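Local coordinates for alkane monooxygenase (Geobacillus thermodenitrificans, PDB 3B9O), which belongs to the luciferase-like monooxygenase family, flavin-dependent enzymes with a TIM-barrel fold, and holds flavin mononucleotide at the mouth of its barrel, at residues A57-I62 with I80-P85; F105-E110 with I130-V135; A9-C14 with L377-S382. All coordinates share one frame; numbering follows the deposited sequence.

Interactions 2 and 3 are buried and join neighbouring parallel strands of the same barrel sheet, whereas interaction 1 is partly buried and brings together the loop after strand 53-57 and the one between helices 71-75 and 89-94. Two backbone hydrogen bonds tie the segments of interaction 2 and one those of interaction 3, the first adding an indole N-H and the second a water bridge; interaction 1 has no direct hydrogen bond between its segments and relies on apolar packing and one water. Interactions 1 and 3 meet through backbone bonds from A57 to E11 and N83 to N13, and V60 packs on Y109 of interaction 2. Interactions 1 and 2 both touch the flavin.

Interaction 1 of 3, residues A57-I62 with I80-P85; sequences ADVVGI and IPVNDP. With FMN (flavin mononucleotide), chain C.
D58 reaches across to P85 and V82 with its carboxylate, crossing both side chains at about a right angle. Its CG stands anti to the backbone N (chi1 -165°), which carries the group to the CG-CD edge of the proline: OD1 of D58 lies 3.7 Å from CD of P85, and CG and OD2 also rest against that edge. The same oxygen, D58 OD1, is 3.8 Å from CG1 of V82. A water donates one bond to D58 OD1 (2.7 Å) and another to the carbonyl oxygen of N83 (2.8 Å), so the loops are joined by a solvent bridge. Farther along, V82 turns its methyl groups toward the backbone oxygen of V59. At the far end I80, extended at both torsions (chi2 171°), places its CD1 4.0 Å from CD1 of I62, touching I62 CG1 as well.

While the side chain of D58 faces the 80-85 loop, its backbone serves the flavin. The carbonyl oxygen of D58 accepts a nearly straight bond from N3 of FMN (2.8 Å, 165°), and D58 N gives a weak one to O4, beside which lies CB of A57. The contact thus divides the work of one residue: the main chain reads the pyrimidine edge of the flavin, while the carboxylate lies against aliphatic carbons of P85 and V82 and is joined to the second loop through a water.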
loop_
_atom_site.group_PDB
_atom_site.type_symbol
_atom_site.label_atom_id
_atom_site.label_comp_id
_atom_site.label_asym_id
_atom_site.label_seq_id
_atom_site.Cartn_x
_atom_site.Cartn_y
_atom_site.Cartn_z
ATOM N N ALA A 57 5.161 1.049 0.725
ATOM C CA ALA A 57 4.939 2.506 0.712
ATOM C C ALA A 57 6.044 3.181 -0.119
ATOM O O ALA A 57 7.060 2.544 -0.498
ATOM C CB ALA A 57 4.937 3.053 2.147
ATOM N N ASP A 58 5.844 4.454 -0.428
ATOM C CA ASP A 58 6.858 5.239 -1.110
ATOM C C ASP A 58 6.597 6.717 -0.962
ATOM O O ASP A 58 5.443 7.149 -0.788
ATOM C CB ASP A 58 6.877 4.962 -2.614
ATOM C CG ASP A 58 8.144 5.483 -3.278
ATOM O OD1 ASP A 58 9.244 5.469 -2.629
ATOM O OD2 ASP A 58 8.037 5.893 -4.457
ATOM N N VAL A 59 7.669 7.491 -1.065
ATOM C CA VAL A 59 7.553 8.955 -1.201
ATOM C C VAL A 59 8.673 9.390 -2.145
ATOM O O VAL A 59 9.759 8.776 -2.169
ATOM C CB VAL A 59 7.730 9.737 0.182
ATOM C CG1 VAL A 59 6.632 9.401 1.195
ATOM C CG2 VAL A 59 9.163 9.561 0.774
ATOM N N VAL A 60 8.403 10.424 -2.924
ATOM C CA VAL A 60 9.421 11.092 -3.727
ATOM C C VAL A 60 9.678 12.515 -3.186
ATOM O O VAL A 60 10.482 13.264 -3.748
ATOM C CB VAL A 60 9.076 11.132 -5.253
ATOM C CG1 VAL A 60 9.355 9.765 -5.925
ATOM C CG2 VAL A 60 7.634 11.581 -5.510
ATOM N N GLY A 61 8.962 12.859 -2.112
ATOM C CA GLY A 61 9.148 14.111 -1.387
ATOM C C GLY A 61 9.939 13.854 -0.125
ATOM O O GLY A 61 10.245 12.699 0.230
ATOM N N ILE A 62 10.255 14.943 0.564
ATOM C CA ILE A 62 11.116 14.933 1.730
ATOM C C ILE A 62 10.326 15.576 2.842
ATOM O O ILE A 62 9.551 16.500 2.605
ATOM C CB ILE A 62 12.467 15.690 1.453
ATOM C CG1 ILE A 62 13.257 14.953 0.344
ATOM C CG2 ILE A 62 13.302 15.850 2.747
ATOM C CD1 ILE A 62 14.467 15.743 -0.311
ATOM N N ILE A 80 14.185 9.225 4.411
ATOM C CA ILE A 80 15.341 9.688 3.624
ATOM C C ILE A 80 16.582 9.088 4.339
ATOM O O ILE A 80 16.674 9.115 5.556
ATOM C CB ILE A 80 15.365 11.254 3.449
ATOM C CG1 ILE A 80 16.414 11.668 2.375
ATOM C CG2 ILE A 80 15.533 11.972 4.839
ATOM C CD1 ILE A 80 16.405 13.128 1.936
ATOM N N PRO A 81 17.447 8.391 3.605
ATOM C CA PRO A 81 17.376 8.074 2.173
ATOM C C PRO A 81 16.171 7.140 1.859
ATOM O O PRO A 81 15.661 6.440 2.767
ATOM C CB PRO A 81 18.689 7.348 1.931
ATOM C CG PRO A 81 18.967 6.661 3.282
ATOM C CD PRO A 81 18.603 7.739 4.252
ATOM N N VAL A 82 15.720 7.172 0.602
ATOM C CA VAL A 82 14.658 6.289 0.101
ATOM C C VAL A 82 15.035 5.809 -1.300
ATOM O O VAL A 82 15.368 6.630 -2.151
ATOM C CB VAL A 82 13.355 6.992 -0.317
ATOM C CG1 VAL A 82 12.081 6.130 -0.181
ATOM C CG2 VAL A 82 13.318 8.515 -0.164
ATOM N N ASN A 83 14.933 4.511 -1.538
ATOM C CA ASN A 83 15.171 3.943 -2.858
ATOM C C ASN A 83 13.861 3.596 -3.536
ATOM O O ASN A 83 12.816 3.531 -2.888
ATOM C CB ASN A 83 16.078 2.683 -2.750
ATOM C CG ASN A 83 17.577 3.031 -2.497
ATOM O OD1 ASN A 83 18.444 2.135 -2.365
ATOM N ND2 ASN A 83 17.881 4.317 -2.467
ATOM N N ASP A 84 13.922 3.315 -4.837
ATOM C CA ASP A 84 12.709 3.061 -5.620
ATOM C C ASP A 84 12.182 1.655 -5.327
ATOM O O ASP A 84 12.943 0.666 -5.428
ATOM C CB ASP A 84 13.012 3.213 -7.120
ATOM C CG ASP A 84 11.838 2.804 -7.982
ATOM O OD1 ASP A 84 11.957 1.823 -8.699
ATOM O OD2 ASP A 84 10.782 3.442 -7.925
ATOM N N PRO A 85 10.874 1.543 -4.999
ATOM C CA PRO A 85 10.299 0.222 -4.675
ATOM C C PRO A 85 10.136 -0.710 -5.883
ATOM O O PRO A 85 10.253 -1.920 -5.699
ATOM C CB PRO A 85 8.923 0.561 -4.063
ATOM C CG PRO A 85 8.568 1.902 -4.603
ATOM C CD PRO A 85 9.867 2.633 -4.892
HETATM N N1 FMN C . 1.103 8.748 0.835
HETATM C C2 FMN C . 2.261 8.523 0.172
HETATM O O2 FMN C . 2.731 9.458 -0.541
HETATM N N3 FMN C . 2.864 7.296 0.304
HETATM C C4 FMN C . 2.317 6.305 1.078
HETATM O O4 FMN C . 2.879 5.194 1.174
HETATM C C4A FMN C . 1.111 6.533 1.760
HETATM N N5 FMN C . 0.508 5.588 2.543
HETATM C C5A FMN C . -0.662 5.881 3.196
HETATM C C6 FMN C . -1.307 4.939 4.020
HETATM C C7 FMN C . -2.515 5.255 4.673
HETATM C C7M FMN C . -3.219 4.255 5.564
HETATM C C8 FMN C . -3.085 6.508 4.499
HETATM C C8M FMN C . -4.379 6.861 5.196
HETATM C C9 FMN C . -2.454 7.457 3.686
HETATM C C9A FMN C . -1.245 7.157 3.035
HETATM N N10 FMN C . -0.636 8.082 2.248
HETATM C C10 FMN C . 0.523 7.795 1.621
HETATM C "C1'" FMN C . -1.213 9.428 2.047
HETATM C "C2'" FMN C . -2.005 9.460 0.728
HETATM O "O2'" FMN C . -1.913 8.209 0.045
HETATM C "C3'" FMN C . -1.603 10.566 -0.262
HETATM O "O3'" FMN C . -0.175 10.662 -0.457
HETATM C "C4'" FMN C . -2.289 11.920 0.029
HETATM O "O4'" FMN C . -1.345 12.992 0.107
HETATM C "C5'" FMN C . -3.145 11.947 1.300
HETATM O "O5'" FMN C . -4.449 11.579 0.868
HETATM P P FMN C . -5.793 12.117 1.563
HETATM O O1P FMN C . -5.512 13.580 1.863
HETATM O O2P FMN C . -6.829 11.854 0.510
HETATM O O3P FMN C . -5.946 11.333 2.854
HETATM O O HOH W 1 10.507 3.575 -1.260
#

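Interaction 2 of 3, residues F105-E110 with I130-V135; sequences FSTTYE and IAWNVV. With FMN (flavin mononucleotide), chain C.
The indole of W132 donates from NE1 to the carbonyl oxygen of F105 (2.9 Å), almost straight at 171° and with the acceptor lying in the ring plane. This bond takes up a strand carbonyl with a side-chain donor, while the backbone supplies the others: F105 N gives a hydrogen bond to N133 O (3.2 Å), and T107 N gives one to V135 O (3.1 Å), keeping the two strands in parallel register to the end of strand 100-106. The chain then bends away in an ST turn, in which S106 OG accepts from T108 N; the same hydroxyl is also hydrogen-bonded to S137.

Around this polar core the side chains close in. F105, its CG anti to the backbone N (chi1 169°), brings its ring edge up to the indole nitrogen, and its CD1 lies 3.9 Å from W132 CZ2, with the two ring planes set obliquely at 55°. V134 CG2 sits 3.6 Å above the indole plane, over its centre. T107 crosses both residues at about a right angle, its CG2 meeting V134 CG1 and W132 CZ2. H115 of the intervening helix stacks on F105 and meets W132 edge-to-face. From the other side of the sheet V135 points to the flavin, its CG1 3.6 Å from FMN O2. Strand 100-106, helix 112-125 and strand 130-135 form a beta-alpha-beta unit, the building block of the TIM barrel.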
loop_
_atom_site.group_PDB
_atom_site.type_symbol
_atom_site.label_atom_id
_atom_site.label_comp_id
_atom_site.label_asym_id
_atom_site.label_seq_id
_atom_site.Cartn_x
_atom_site.Cartn_y
_atom_site.Cartn_z
ATOM N N PHE A 105 2.840 4.197 -5.891
ATOM C CA PHE A 105 3.370 5.024 -6.975
ATOM C C PHE A 105 2.375 6.171 -7.232
ATOM O O PHE A 105 1.173 5.956 -7.369
ATOM C CB PHE A 105 3.602 4.209 -8.257
ATOM C CG PHE A 105 3.905 5.076 -9.459
ATOM C CD1 PHE A 105 2.872 5.471 -10.321
ATOM C CD2 PHE A 105 5.191 5.557 -9.687
ATOM C CE1 PHE A 105 3.138 6.293 -11.426
ATOM C CE2 PHE A 105 5.479 6.363 -10.797
ATOM C CZ PHE A 105 4.437 6.737 -11.666
ATOM N N SER A 106 2.900 7.387 -7.250
ATOM C CA SER A 106 2.112 8.616 -7.371
ATOM C C SER A 106 1.685 8.948 -8.807
ATOM O O SER A 106 2.470 8.817 -9.757
ATOM C CB SER A 106 2.961 9.781 -6.829
ATOM O OG SER A 106 2.247 10.968 -6.904
ATOM N N THR A 107 0.441 9.403 -8.938
ATOM C CA THR A 107 -0.124 9.933 -10.187
ATOM C C THR A 107 0.323 11.389 -10.537
ATOM O O THR A 107 0.005 11.918 -11.611
ATOM C CB THR A 107 -1.677 9.888 -10.133
ATOM O OG1 THR A 107 -2.162 10.512 -8.937
ATOM C CG2 THR A 107 -2.188 8.431 -10.154
ATOM N N THR A 108 1.070 12.012 -9.650
ATOM C CA THR A 108 1.211 13.466 -9.699
ATOM C C THR A 108 2.369 13.923 -10.598
ATOM O O THR A 108 2.271 14.998 -11.201
ATOM C CB THR A 108 1.282 14.052 -8.279
ATOM O OG1 THR A 108 0.125 13.631 -7.552
ATOM C CG2 THR A 108 1.324 15.583 -8.290
ATOM N N TYR A 109 3.427 13.094 -10.712
ATOM C CA TYR A 109 4.703 13.544 -11.319
ATOM C C TYR A 109 5.047 12.907 -12.668
ATOM O O TYR A 109 5.314 13.618 -13.635
ATOM C CB TYR A 109 5.879 13.431 -10.297
ATOM C CG TYR A 109 5.550 14.110 -8.987
ATOM C CD1 TYR A 109 5.395 15.508 -8.926
ATOM C CD2 TYR A 109 5.323 13.363 -7.828
ATOM C CE1 TYR A 109 5.042 16.146 -7.739
ATOM C CE2 TYR A 109 4.970 13.992 -6.620
ATOM C CZ TYR A 109 4.824 15.381 -6.599
ATOM O OH TYR A 109 4.481 16.006 -5.426
ATOM N N GLU A 110 4.997 11.583 -12.758
ATOM C CA GLU A 110 5.545 10.897 -13.936
ATOM C C GLU A 110 4.438 10.405 -14.894
ATOM O O GLU A 110 3.361 9.981 -14.442
ATOM C CB GLU A 110 6.478 9.754 -13.494
ATOM C CG GLU A 110 7.606 10.157 -12.483
ATOM C CD GLU A 110 8.313 8.932 -11.893
ATOM O OE1 GLU A 110 8.400 8.783 -10.628
ATOM O OE2 GLU A 110 8.752 8.091 -12.717
ATOM N N ILE A 130 1.126 -8.561 -9.186
ATOM C CA ILE A 130 1.402 -7.143 -8.974
ATOM C C ILE A 130 0.116 -6.328 -8.615
ATOM O O ILE A 130 -0.994 -6.595 -9.127
ATOM C CB ILE A 130 2.173 -6.504 -10.200
ATOM C CG1 ILE A 130 2.870 -5.192 -9.818
ATOM C CG2 ILE A 130 1.244 -6.253 -11.423
ATOM C CD1 ILE A 130 4.046 -5.346 -8.818
ATOM N N ALA A 131 0.305 -5.330 -7.745
ATOM C CA ALA A 131 -0.755 -4.435 -7.339
ATOM C C ALA A 131 -0.161 -3.040 -7.284
ATOM O O ALA A 131 1.055 -2.881 -7.106
ATOM C CB ALA A 131 -1.298 -4.844 -5.976
ATOM N N TRP A 132 -1.021 -2.052 -7.497
ATOM C CA TRP A 132 -0.619 -0.667 -7.467
ATOM C C TRP A 132 -1.428 0.105 -6.443
ATOM O O TRP A 132 -2.662 0.213 -6.542
ATOM C CB TRP A 132 -0.724 -0.062 -8.889
ATOM C CG TRP A 132 -0.515 1.426 -8.985
ATOM C CD1 TRP A 132 0.216 2.236 -8.129
ATOM C CD2 TRP A 132 -1.036 2.292 -10.016
ATOM N NE1 TRP A 132 0.147 3.563 -8.569
ATOM C CE2 TRP A 132 -0.607 3.626 -9.713
ATOM C CE3 TRP A 132 -1.850 2.073 -11.146
ATOM C CZ2 TRP A 132 -0.957 4.744 -10.522
ATOM C CZ3 TRP A 132 -2.185 3.173 -11.956
ATOM C CH2 TRP A 132 -1.711 4.485 -11.650
ATOM N N ASN A 133 -0.712 0.645 -5.463
ATOM C CA ASN A 133 -1.293 1.602 -4.519
ATOM C C ASN A 133 -1.248 3.018 -5.091
ATOM O O ASN A 133 -0.202 3.668 -5.139
ATOM C CB ASN A 133 -0.658 1.509 -3.132
ATOM C CG ASN A 133 -1.284 2.505 -2.124
ATOM O OD1 ASN A 133 -2.506 2.676 -2.079
ATOM N ND2 ASN A 133 -0.452 3.157 -1.329
ATOM N N VAL A 134 -2.414 3.455 -5.562
ATOM C CA VAL A 134 -2.600 4.740 -6.233
ATOM C C VAL A 134 -2.656 5.830 -5.188
ATOM O O VAL A 134 -3.487 5.810 -4.296
ATOM C CB VAL A 134 -3.889 4.780 -7.060
ATOM C CG1 VAL A 134 -4.010 6.155 -7.782
ATOM C CG2 VAL A 134 -3.880 3.673 -8.059
ATOM N N VAL A 135 -1.744 6.780 -5.327
ATOM C CA VAL A 135 -1.527 7.822 -4.349
ATOM C C VAL A 135 -1.436 9.178 -5.100
ATOM O O VAL A 135 -1.144 9.192 -6.297
ATOM C CB VAL A 135 -0.223 7.432 -3.584
ATOM C CG1 VAL A 135 0.733 8.562 -3.439
ATOM C CG2 VAL A 135 -0.560 6.673 -2.298
HETATM N N1 FMN C . 1.103 8.748 0.835
HETATM C C2 FMN C . 2.261 8.523 0.172
HETATM O O2 FMN C . 2.731 9.458 -0.541
HETATM N N3 FMN C . 2.864 7.296 0.304
HETATM C C4 FMN C . 2.317 6.305 1.078
HETATM O O4 FMN C . 2.879 5.194 1.174
HETATM C C4A FMN C . 1.111 6.533 1.760
HETATM N N5 FMN C . 0.508 5.588 2.543
HETATM C C5A FMN C . -0.662 5.881 3.196
HETATM C C6 FMN C . -1.307 4.939 4.020
HETATM C C7 FMN C . -2.515 5.255 4.673
HETATM C C7M FMN C . -3.219 4.255 5.564
HETATM C C8 FMN C . -3.085 6.508 4.499
HETATM C C8M FMN C . -4.379 6.861 5.196
HETATM C C9 FMN C . -2.454 7.457 3.686
HETATM C C9A FMN C . -1.245 7.157 3.035
HETATM N N10 FMN C . -0.636 8.082 2.248
HETATM C C10 FMN C . 0.523 7.795 1.621
HETATM C "C1'" FMN C . -1.213 9.428 2.047
HETATM C "C2'" FMN C . -2.005 9.460 0.728
HETATM O "O2'" FMN C . -1.913 8.209 0.045
HETATM C "C3'" FMN C . -1.603 10.566 -0.262
HETATM O "O3'" FMN C . -0.175 10.662 -0.457
HETATM C "C4'" FMN C . -2.289 11.920 0.029
HETATM O "O4'" FMN C . -1.345 12.992 0.107
HETATM C "C5'" FMN C . -3.145 11.947 1.300
HETATM O "O5'" FMN C . -4.449 11.579 0.868
HETATM P P FMN C . -5.793 12.117 1.563
HETATM O O1P FMN C . -5.512 13.580 1.863
HETATM O O2P FMN C . -6.829 11.854 0.510
HETATM O O3P FMN C . -5.946 11.333 2.854
#

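Interaction 3 of 3, residues A9-C14 with L377-S382; sequences AFEMNC and LVQYVS
F10 lies against L377 and V378 along the join between strands 6-12 and 374-378. Its backbone N donates to the carbonyl oxygen of L377 (2.9 Å, 152°), and its CB sits 3.1 Å from that same oxygen. With CG anti to the backbone N (chi1 -164°), the ring then runs alongside V378, both side chains pointing the same way, and CD2 of F10 rests 4.0 Å from CG2 of V378. Beyond CD2 the ring leaves the second strand: F245 meets it edge-to-face, H17 meets it with planes at about 50°, and CZ at the tip approaches the flavin, to which the side chain comes within about 5 Å between nearest atoms.

Past this point the two chains separate and a water fills in, donating to F10 O (2.7 Å) and accepting from Q379 N (3.0 Å). On the face away from F10, the E11 chain bends at chi2, which brings its OE1 back to accept from M12 N (2.9 Å) through the anti lone pair. R30 forms a salt bridge with that oxygen and also binds S382 OG, so one guanidinium links both segments; Y38 is hydrogen-bonded to the other carboxylate oxygen, E11 OE2. L377 and A9 share a face of the sheet, covered by F386 of helix 384-399. Pairing of the first strand with the last, in parallel, is the closure of a TIM barrel.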
loop_
_atom_site.group_PDB
_atom_site.type_symbol
_atom_site.label_atom_id
_atom_site.label_comp_id
_atom_site.label_asym_id
_atom_site.label_seq_id
_atom_site.Cartn_x
_atom_site.Cartn_y
_atom_site.Cartn_z
ATOM N N ALA A 9 2.367 -7.539 4.492
ATOM C CA ALA A 9 3.536 -7.058 5.214
ATOM C C ALA A 9 3.773 -5.627 4.788
ATOM O O ALA A 9 3.945 -5.360 3.601
ATOM C CB ALA A 9 4.714 -7.929 4.865
ATOM N N PHE A 10 3.739 -4.700 5.732
ATOM C CA PHE A 10 3.904 -3.278 5.426
ATOM C C PHE A 10 5.386 -2.885 5.454
ATOM O O PHE A 10 6.100 -3.044 6.473
ATOM C CB PHE A 10 3.116 -2.414 6.403
ATOM C CG PHE A 10 2.908 -1.006 5.960
ATOM C CD1 PHE A 10 2.570 -0.708 4.644
ATOM C CD2 PHE A 10 3.006 0.040 6.885
ATOM C CE1 PHE A 10 2.359 0.608 4.242
ATOM C CE2 PHE A 10 2.765 1.369 6.483
ATOM C CZ PHE A 10 2.432 1.648 5.189
ATOM N N GLU A 11 5.845 -2.342 4.336
ATOM C CA GLU A 11 7.288 -2.111 4.172
ATOM C C GLU A 11 7.543 -0.838 3.369
ATOM O O GLU A 11 6.628 -0.255 2.806
ATOM C CB GLU A 11 7.883 -3.376 3.489
ATOM C CG GLU A 11 9.370 -3.547 3.410
ATOM C CD GLU A 11 10.158 -3.260 4.715
ATOM O OE1 GLU A 11 10.357 -2.089 5.033
ATOM O OE2 GLU A 11 10.630 -4.189 5.372
ATOM N N MET A 12 8.797 -0.403 3.338
ATOM C CA MET A 12 9.220 0.716 2.509
ATOM C C MET A 12 10.718 0.563 2.265
ATOM O O MET A 12 11.468 0.181 3.179
ATOM C CB MET A 12 8.926 2.086 3.187
ATOM C CG MET A 12 9.134 3.310 2.249
ATOM S SD MET A 12 8.436 4.811 2.981
ATOM C CE MET A 12 9.292 6.047 2.021
ATOM N N ASN A 13 11.142 0.936 1.048
ATOM C CA ASN A 13 12.533 0.819 0.624
ATOM C C ASN A 13 13.352 2.013 1.214
ATOM O O ASN A 13 13.823 2.886 0.477
ATOM C CB ASN A 13 12.600 0.819 -0.910
ATOM C CG ASN A 13 13.900 0.293 -1.444
ATOM O OD1 ASN A 13 14.054 0.136 -2.667
ATOM N ND2 ASN A 13 14.842 -0.043 -0.539
ATOM N N CYS A 14 13.504 2.027 2.532
ATOM C CA CYS A 14 14.225 3.101 3.229
ATOM C C CYS A 14 14.622 2.593 4.591
ATOM O O CYS A 14 14.368 1.440 4.906
ATOM C CB CYS A 14 13.372 4.374 3.363
ATOM S SG CYS A 14 11.855 4.215 4.413
ATOM N N LEU A 377 0.322 -5.307 8.109
ATOM C CA LEU A 377 1.119 -5.451 9.316
ATOM C C LEU A 377 2.332 -4.479 9.337
ATOM O O LEU A 377 3.286 -4.598 8.547
ATOM C CB LEU A 377 1.528 -6.918 9.537
ATOM C CG LEU A 377 2.406 -7.272 10.758
ATOM C CD1 LEU A 377 1.745 -6.904 12.090
ATOM C CD2 LEU A 377 2.729 -8.756 10.735
ATOM N N VAL A 378 2.264 -3.549 10.289
ATOM C CA VAL A 378 3.235 -2.512 10.500
ATOM C C VAL A 378 4.371 -3.070 11.376
ATOM O O VAL A 378 4.109 -3.795 12.363
ATOM C CB VAL A 378 2.577 -1.266 11.213
ATOM C CG1 VAL A 378 3.602 -0.127 11.406
ATOM C CG2 VAL A 378 1.343 -0.761 10.411
ATOM N N GLN A 379 5.611 -2.720 11.025
ATOM C CA GLN A 379 6.789 -3.205 11.753
ATOM C C GLN A 379 7.298 -2.232 12.823
ATOM O O GLN A 379 7.349 -1.038 12.593
ATOM C CB GLN A 379 7.927 -3.466 10.771
ATOM C CG GLN A 379 7.585 -4.488 9.671
ATOM C CD GLN A 379 8.732 -4.613 8.682
ATOM O OE1 GLN A 379 8.676 -4.058 7.585
ATOM N NE2 GLN A 379 9.780 -5.302 9.073
ATOM N N TYR A 380 7.688 -2.770 13.972
ATOM C CA TYR A 380 8.499 -2.034 14.930
ATOM C C TYR A 380 9.971 -2.407 14.771
ATOM O O TYR A 380 10.846 -1.574 14.992
ATOM C CB TYR A 380 8.096 -2.354 16.369
ATOM C CG TYR A 380 6.795 -1.754 16.823
ATOM C CD1 TYR A 380 6.586 -0.378 16.813
ATOM C CD2 TYR A 380 5.789 -2.565 17.336
ATOM C CE1 TYR A 380 5.365 0.190 17.264
ATOM C CE2 TYR A 380 4.574 -2.017 17.794
ATOM C CZ TYR A 380 4.381 -0.632 17.755
ATOM O OH TYR A 380 3.184 -0.084 18.185
ATOM N N VAL A 381 10.231 -3.674 14.435
ATOM C CA VAL A 381 11.599 -4.124 14.198
ATOM C C VAL A 381 11.602 -5.092 13.022
ATOM O O VAL A 381 10.637 -5.842 12.825
ATOM C CB VAL A 381 12.259 -4.704 15.542
ATOM C CG1 VAL A 381 11.626 -6.019 15.953
ATOM C CG2 VAL A 381 13.722 -4.879 15.396
ATOM N N SER A 382 12.656 -5.027 12.211
ATOM C CA SER A 382 12.870 -5.959 11.101
ATOM C C SER A 382 14.030 -6.927 11.389
ATOM O O SER A 382 15.139 -6.499 11.649
ATOM C CB SER A 382 13.181 -5.177 9.830
ATOM O OG SER A 382 12.140 -4.243 9.575
HETATM O O HOH W 2 5.972 -1.244 8.433
#